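Local atomic coordinates of methane monooxygenase hydroxylase, MmoD (Methylosinus sporium, PDB entry 6D7K), a protein that probably binds the hydroxylase of soluble methane monooxygenase as an accessory protein, rather than carrying out the oxidation itself. Residues 19-27 and 62-73. Numbering follows the deposited sequence.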
ATOM      1  N   ILE H  19      -5.195   5.472 -31.562  1.00 37.64           N
ATOM      2  CA  ILE H  19      -4.260   6.442 -32.120  1.00 35.39           C
ATOM      3  C   ILE H  19      -2.815   5.945 -32.167  1.00 34.53           C
ATOM      4  O   ILE H  19      -1.985   6.570 -32.848  1.00 36.46           O
ATOM      5  CB  ILE H  19      -4.339   7.802 -31.381  1.00 35.51           C
ATOM      6  CG1 ILE H  19      -4.078   7.661 -29.877  1.00 32.71           C
ATOM      7  CG2 ILE H  19      -5.682   8.471 -31.622  1.00 33.88           C
ATOM      8  CD1 ILE H  19      -3.841   8.999 -29.164  1.00 32.75           C
ATOM      9  N   HIS H  20      -2.484   4.847 -31.492  1.00 41.13           N
ATOM     10  CA  HIS H  20      -1.146   4.268 -31.610  1.00 41.91           C
ATOM     11  C   HIS H  20      -1.219   2.762 -31.439  1.00 39.33           C
ATOM     12  O   HIS H  20      -1.963   2.259 -30.595  1.00 41.25           O
ATOM     13  CB  HIS H  20      -0.173   4.845 -30.582  1.00 40.43           C
ATOM     14  CG  HIS H  20       1.249   4.471 -30.831  1.00 40.63           C
ATOM     15  ND1 HIS H  20       2.093   5.245 -31.595  1.00 45.26           N
ATOM     16  CD2 HIS H  20       1.981   3.412 -30.414  1.00 39.61           C
ATOM     17  CE1 HIS H  20       3.284   4.671 -31.648  1.00 42.80           C
ATOM     18  NE2 HIS H  20       3.244   3.561 -30.932  1.00 37.30           N
ATOM     19  N   SER H  21      -0.445   2.048 -32.247  1.00 43.57           N
ATOM     20  CA  SER H  21      -0.400   0.591 -32.176  1.00 36.97           C
ATOM     21  C   SER H  21       0.921   0.148 -32.760  1.00 37.98           C
ATOM     22  O   SER H  21       1.181   0.388 -33.937  1.00 41.38           O
ATOM     23  CB  SER H  21      -1.545  -0.046 -32.929  1.00 38.20           C
ATOM     24  OG  SER H  21      -1.723  -1.378 -32.482  1.00 43.36           O
ATOM     25  N   ASP H  22       1.764  -0.458 -31.938  1.00 39.66           N
ATOM     26  CA  ASP H  22       2.966  -1.107 -32.427  1.00 39.95           C
ATOM     27  C   ASP H  22       3.133  -2.403 -31.634  1.00 44.40           C
ATOM     28  O   ASP H  22       2.210  -2.847 -30.937  1.00 43.98           O
ATOM     29  CB  ASP H  22       4.165  -0.148 -32.368  1.00 35.62           C
ATOM     30  CG  ASP H  22       4.547   0.244 -30.950  1.00 43.37           C
ATOM     31  OD1 ASP H  22       4.262  -0.515 -29.994  1.00 44.29           O
ATOM     32  OD2 ASP H  22       5.149   1.327 -30.793  1.00 44.31           O
ATOM     33  N   ALA H  23       4.304  -3.035 -31.757  1.00 44.39           N
ATOM     34  CA  ALA H  23       4.459  -4.374 -31.183  1.00 49.26           C
ATOM     35  C   ALA H  23       4.147  -4.396 -29.690  1.00 52.48           C
ATOM     36  O   ALA H  23       3.644  -5.403 -29.179  1.00 50.93           O
ATOM     37  CB  ALA H  23       5.872  -4.897 -31.428  1.00 44.00           C
ATOM     38  N   ARG H  24       4.426  -3.297 -28.982  1.00 48.62           N
ATOM     39  CA  ARG H  24       4.344  -3.259 -27.535  1.00 48.80           C
ATOM     40  C   ARG H  24       3.376  -2.227 -26.979  1.00 47.36           C
ATOM     41  O   ARG H  24       2.828  -2.458 -25.903  1.00 52.40           O
ATOM     42  CB  ARG H  24       5.736  -3.004 -26.928  1.00 55.71           C
ATOM     43  CG  ARG H  24       6.371  -4.257 -26.305  1.00 69.46           C
ATOM     44  CD  ARG H  24       7.845  -4.058 -25.919  1.00 74.38           C
ATOM     45  NE  ARG H  24       8.044  -3.010 -24.918  1.00 72.92           N
ATOM     46  CZ  ARG H  24       8.236  -3.231 -23.620  1.00 75.49           C
ATOM     47  NH1 ARG H  24       8.255  -4.468 -23.147  1.00 73.85           N
ATOM     48  NH2 ARG H  24       8.405  -2.209 -22.789  1.00 75.90           N
ATOM     49  N   TYR H  25       3.136  -1.106 -27.658  1.00 48.63           N
ATOM     50  CA  TYR H  25       2.321  -0.033 -27.095  1.00 44.47           C
ATOM     51  C   TYR H  25       1.028   0.161 -27.878  1.00 39.01           C
ATOM     52  O   TYR H  25       0.990  -0.036 -29.091  1.00 38.11           O
ATOM     53  CB  TYR H  25       3.109   1.266 -27.045  1.00 37.80           C
ATOM     54  CG  TYR H  25       4.224   1.235 -26.017  1.00 44.96           C
ATOM     55  CD1 TYR H  25       3.946   1.360 -24.651  1.00 46.02           C
ATOM     56  CD2 TYR H  25       5.550   1.081 -26.402  1.00 43.70           C
ATOM     57  CE1 TYR H  25       4.965   1.338 -23.700  1.00 44.54           C
ATOM     58  CE2 TYR H  25       6.576   1.061 -25.458  1.00 45.94           C
ATOM     59  CZ  TYR H  25       6.278   1.186 -24.111  1.00 46.93           C
ATOM     60  OH  TYR H  25       7.291   1.150 -23.177  1.00 48.44           O
ATOM     61  N   GLU H  26      -0.042   0.506 -27.164  1.00 38.65           N
ATOM     62  CA  GLU H  26      -1.280   0.979 -27.765  1.00 40.04           C
ATOM     63  C   GLU H  26      -1.724   2.244 -27.042  1.00 40.27           C
ATOM     64  O   GLU H  26      -1.466   2.399 -25.844  1.00 41.86           O
ATOM     65  CB  GLU H  26      -2.388  -0.068 -27.689  1.00 33.30           C
ATOM     66  CG  GLU H  26      -2.098  -1.306 -28.503  1.00 46.62           C
ATOM     67  CD  GLU H  26      -3.337  -2.153 -28.754  1.00 54.12           C
ATOM     68  OE1 GLU H  26      -3.908  -2.680 -27.772  1.00 58.96           O
ATOM     69  OE2 GLU H  26      -3.738  -2.282 -29.940  1.00 56.36           O
ATOM     70  N   ALA H  27      -2.397   3.150 -27.759  1.00 34.41           N
ATOM     71  CA  ALA H  27      -2.974   4.329 -27.117  1.00 34.30           C
ATOM     72  C   ALA H  27      -4.347   4.627 -27.696  1.00 35.54           C
ATOM     73  O   ALA H  27      -4.532   4.602 -28.914  1.00 39.17           O
ATOM     74  CB  ALA H  27      -2.062   5.548 -27.266  1.00 31.14           C
ATOM     75  N   VAL H  62       0.320  11.710 -26.518  1.00 34.09           N
ATOM     76  CA  VAL H  62       0.689  10.300 -26.473  1.00 33.22           C
ATOM     77  C   VAL H  62       2.065  10.104 -27.093  1.00 35.51           C
ATOM     78  O   VAL H  62       2.847   9.250 -26.640  1.00 36.25           O
ATOM     79  CB  VAL H  62      -0.392   9.433 -27.164  1.00 32.91           C
ATOM     80  CG1 VAL H  62       0.185   8.092 -27.599  1.00 31.07           C
ATOM     81  CG2 VAL H  62      -1.614   9.240 -26.254  1.00 29.02           C
ATOM     82  N   ALA H  63       2.403  10.901 -28.112  1.00 32.78           N
ATOM     83  CA  ALA H  63       3.717  10.755 -28.735  1.00 33.85           C
ATOM     84  C   ALA H  63       4.832  11.190 -27.779  1.00 35.02           C
ATOM     85  O   ALA H  63       5.890  10.551 -27.710  1.00 38.55           O
ATOM     86  CB  ALA H  63       3.772  11.526 -30.057  1.00 28.32           C
ATOM     87  N   HIS H  64       4.619  12.264 -27.024  1.00 34.60           N
ATOM     88  CA  HIS H  64       5.623  12.680 -26.054  1.00 34.99           C
ATOM     89  C   HIS H  64       5.868  11.573 -25.039  1.00 38.00           C
ATOM     90  O   HIS H  64       7.006  11.137 -24.834  1.00 42.87           O
ATOM     91  CB  HIS H  64       5.175  13.957 -25.341  1.00 36.40           C
ATOM     92  CG  HIS H  64       5.385  15.215 -26.127  1.00 40.87           C
ATOM     93  ND1 HIS H  64       6.537  15.469 -26.839  1.00 42.96           N
ATOM     94  CD2 HIS H  64       4.601  16.313 -26.275  1.00 37.75           C
ATOM     95  CE1 HIS H  64       6.444  16.658 -27.410  1.00 37.46           C
ATOM     96  NE2 HIS H  64       5.277  17.187 -27.086  1.00 35.96           N
ATOM     97  N   VAL H  65       4.797  11.111 -24.386  1.00 36.33           N
ATOM     98  CA  VAL H  65       4.928  10.110 -23.328  1.00 35.92           C
ATOM     99  C   VAL H  65       5.551   8.832 -23.860  1.00 35.57           C
ATOM    100  O   VAL H  65       6.325   8.171 -23.158  1.00 37.52           O
ATOM    101  CB  VAL H  65       3.565   9.807 -22.689  1.00 33.35           C
ATOM    102  CG1 VAL H  65       3.751   8.783 -21.594  1.00 34.50           C
ATOM    103  CG2 VAL H  65       2.893  11.073 -22.173  1.00 27.67           C
ATOM    104  N   LEU H  66       5.202   8.440 -25.096  1.00 38.80           N
ATOM    105  CA  LEU H  66       5.777   7.223 -25.678  1.00 37.36           C
ATOM    106  C   LEU H  66       7.265   7.393 -25.969  1.00 37.52           C
ATOM    107  O   LEU H  66       8.057   6.477 -25.728  1.00 40.41           O
ATOM    108  CB  LEU H  66       5.019   6.823 -26.946  1.00 33.14           C
ATOM    109  CG  LEU H  66       3.634   6.206 -26.728  1.00 35.39           C
ATOM    110  CD1 LEU H  66       3.025   5.782 -28.034  1.00 44.79           C
ATOM    111  CD2 LEU H  66       3.700   5.028 -25.797  1.00 39.39           C
ATOM    112  N   SER H  67       7.669   8.546 -26.491  1.00 35.67           N
ATOM    113  CA  SER H  67       9.097   8.782 -26.649  1.00 40.04           C
ATOM    114  C   SER H  67       9.819   8.532 -25.338  1.00 43.46           C
ATOM    115  O   SER H  67      10.940   8.016 -25.324  1.00 45.28           O
ATOM    116  CB  SER H  67       9.339  10.204 -27.146  1.00 42.07           C
ATOM    117  OG  SER H  67      10.359  10.846 -26.409  1.00 50.92           O
ATOM    118  N   HIS H  68       9.170   8.852 -24.221  1.00 41.80           N
ATOM    119  CA  HIS H  68       9.802   8.679 -22.923  1.00 42.94           C
ATOM    120  C   HIS H  68       9.855   7.206 -22.560  1.00 43.86           C
ATOM    121  O   HIS H  68      10.917   6.683 -22.211  1.00 44.75           O
ATOM    122  CB  HIS H  68       9.054   9.507 -21.865  1.00 40.76           C
ATOM    123  CG  HIS H  68       9.273   9.048 -20.458  1.00 38.34           C
ATOM    124  ND1 HIS H  68      10.509   9.080 -19.847  1.00 40.20           N
ATOM    125  CD2 HIS H  68       8.414   8.533 -19.548  1.00 37.43           C
ATOM    126  CE1 HIS H  68      10.402   8.592 -18.622  1.00 41.13           C
ATOM    127  NE2 HIS H  68       9.140   8.257 -18.413  1.00 40.19           N
ATOM    128  N   PHE H  69       8.719   6.517 -22.668  1.00 43.26           N
ATOM    129  CA  PHE H  69       8.693   5.074 -22.453  1.00 43.18           C
ATOM    130  C   PHE H  69       9.715   4.351 -23.322  1.00 45.12           C
ATOM    131  O   PHE H  69      10.494   3.529 -22.829  1.00 50.46           O
ATOM    132  CB  PHE H  69       7.284   4.539 -22.710  1.00 37.25           C
ATOM    133  CG  PHE H  69       6.303   4.931 -21.655  1.00 36.37           C
ATOM    134  CD1 PHE H  69       6.721   5.625 -20.538  1.00 40.41           C
ATOM    135  CD2 PHE H  69       4.974   4.602 -21.759  1.00 36.66           C
ATOM    136  CE1 PHE H  69       5.818   5.989 -19.549  1.00 38.07           C
ATOM    137  CE2 PHE H  69       4.066   4.965 -20.767  1.00 34.18           C
ATOM    138  CZ  PHE H  69       4.488   5.653 -19.673  1.00 33.84           C
ATOM    139  N   LYS H  70       9.734   4.641 -24.623  1.00 47.65           N
ATOM    140  CA  LYS H  70      10.641   3.914 -25.512  1.00 54.47           C
ATOM    141  C   LYS H  70      12.101   4.171 -25.157  1.00 56.06           C
ATOM    142  O   LYS H  70      12.922   3.249 -25.201  1.00 62.15           O
ATOM    143  CB  LYS H  70      10.358   4.277 -26.973  1.00 48.74           C
ATOM    144  CG  LYS H  70       9.008   3.771 -27.456  1.00 48.45           C
ATOM    145  CD  LYS H  70       8.715   4.215 -28.872  1.00 51.15           C
ATOM    146  CE  LYS H  70       7.324   3.783 -29.311  1.00 50.85           C
ATOM    147  NZ  LYS H  70       7.305   2.384 -29.795  1.00 58.10           N
ATOM    148  N   ARG H  71      12.441   5.412 -24.796  1.00 52.90           N
ATOM    149  CA  ARG H  71      13.778   5.704 -24.287  1.00 54.12           C
ATOM    150  C   ARG H  71      14.105   4.857 -23.062  1.00 58.63           C
ATOM    151  O   ARG H  71      15.236   4.380 -22.914  1.00 61.25           O
ATOM    152  CB  ARG H  71      13.892   7.187 -23.942  1.00 53.62           C
ATOM    153  CG  ARG H  71      14.864   7.953 -24.803  1.00 55.92           C
ATOM    154  CD  ARG H  71      14.869   9.415 -24.424  1.00 60.43           C
ATOM    155  NE  ARG H  71      14.140  10.241 -25.385  1.00 57.28           N
ATOM    156  CZ  ARG H  71      14.707  10.825 -26.438  1.00 58.03           C
ATOM    157  NH1 ARG H  71      16.007  10.660 -26.651  1.00 56.83           N
ATOM    158  NH2 ARG H  71      13.979  11.573 -27.275  1.00 58.16           N
ATOM    159  N   GLN H  72      13.134   4.674 -22.164  1.00 55.01           N
ATOM    160  CA  GLN H  72      13.349   3.804 -21.014  1.00 55.42           C
ATOM    161  C   GLN H  72      13.661   2.389 -21.470  1.00 62.60           C
ATOM    162  O   GLN H  72      14.624   1.772 -21.004  1.00 67.64           O
ATOM    163  CB  GLN H  72      12.126   3.820 -20.082  1.00 48.05           C
ATOM    164  CG  GLN H  72      11.969   5.124 -19.296  1.00 52.10           C
ATOM    165  CD  GLN H  72      11.063   5.019 -18.070  1.00 52.26           C
ATOM    166  OE1 GLN H  72       9.912   4.574 -18.158  1.00 49.16           O
ATOM    167  NE2 GLN H  72      11.582   5.446 -16.916  1.00 50.52           N
ATOM    168  N   ASP H  73      12.860   1.864 -22.395  1.00 63.31           N
ATOM    169  CA  ASP H  73      13.117   0.530 -22.924  1.00 65.99           C
ATOM    170  C   ASP H  73      14.485   0.462 -23.596  1.00 66.81           C
ATOM    171  O   ASP H  73      15.297  -0.414 -23.286  1.00 71.63           O
ATOM    172  CB  ASP H  73      12.003   0.139 -23.893  1.00 65.69           C
ATOM    173  CG  ASP H  73      10.625   0.265 -23.272  1.00 62.92           C
ATOM    174  OD1 ASP H  73      10.535   0.260 -22.021  1.00 61.62           O
ATOM    175  OD2 ASP H  73       9.637   0.369 -24.032  1.00 60.84           O
TER
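Leu-66 fits its two methyls against two rings of the hairpin. CD1 sits over the centre of the His-20 imidazole, 3.5 Å from the centroid, and CD2 lies over a face of the Tyr-25 ring; both are CH-pi contacts. Tyr-25 OH donates to the syn lone pair of Asp-73 OD2, 2.6 Å away. Ring and carboxylate are nearly coplanar, 5° apart. Arg-24 NH2 adds a salt bridge to the same oxygen; its hydrogen bond is weak. Lys-70 runs past Tyr-25 and bends at its last torsion (chi4 -83°), bringing NZ to 2.6 Å from Asp-22 OD2 in a second salt bridge.

Asp-22 organises the turn behind these groups. His-20 NE2 donates to Asp-22 OD2 (2.9 Å), from the opposite face to Lys-70 NZ. This bond, with Leu-66 over the ring, probably holds the imidazole's rotation. OD1 accepts from Arg-24 N, an Asx turn, and from Tyr-25 N, making an Asx motif. With an alanine here, Lys-70 would probably lose its counter-charge and the turn's N-H groups their acceptor, leaving the His-20 ring freer to turn.

Val-62 packs CG1 on Ala-27 CB (3.4 Å) and CG2 on Ile-19 CD1. Ile-19 and His-20 both face Ala-27, a classic beta bulge. Helix 55-74 packs along one face of the sheet; residues 62-73 run nearly antiparallel to strand 25-27 (163°). Val-62 and Leu-66 continue onto Trp-38 and Ile-40 of strand 36-42.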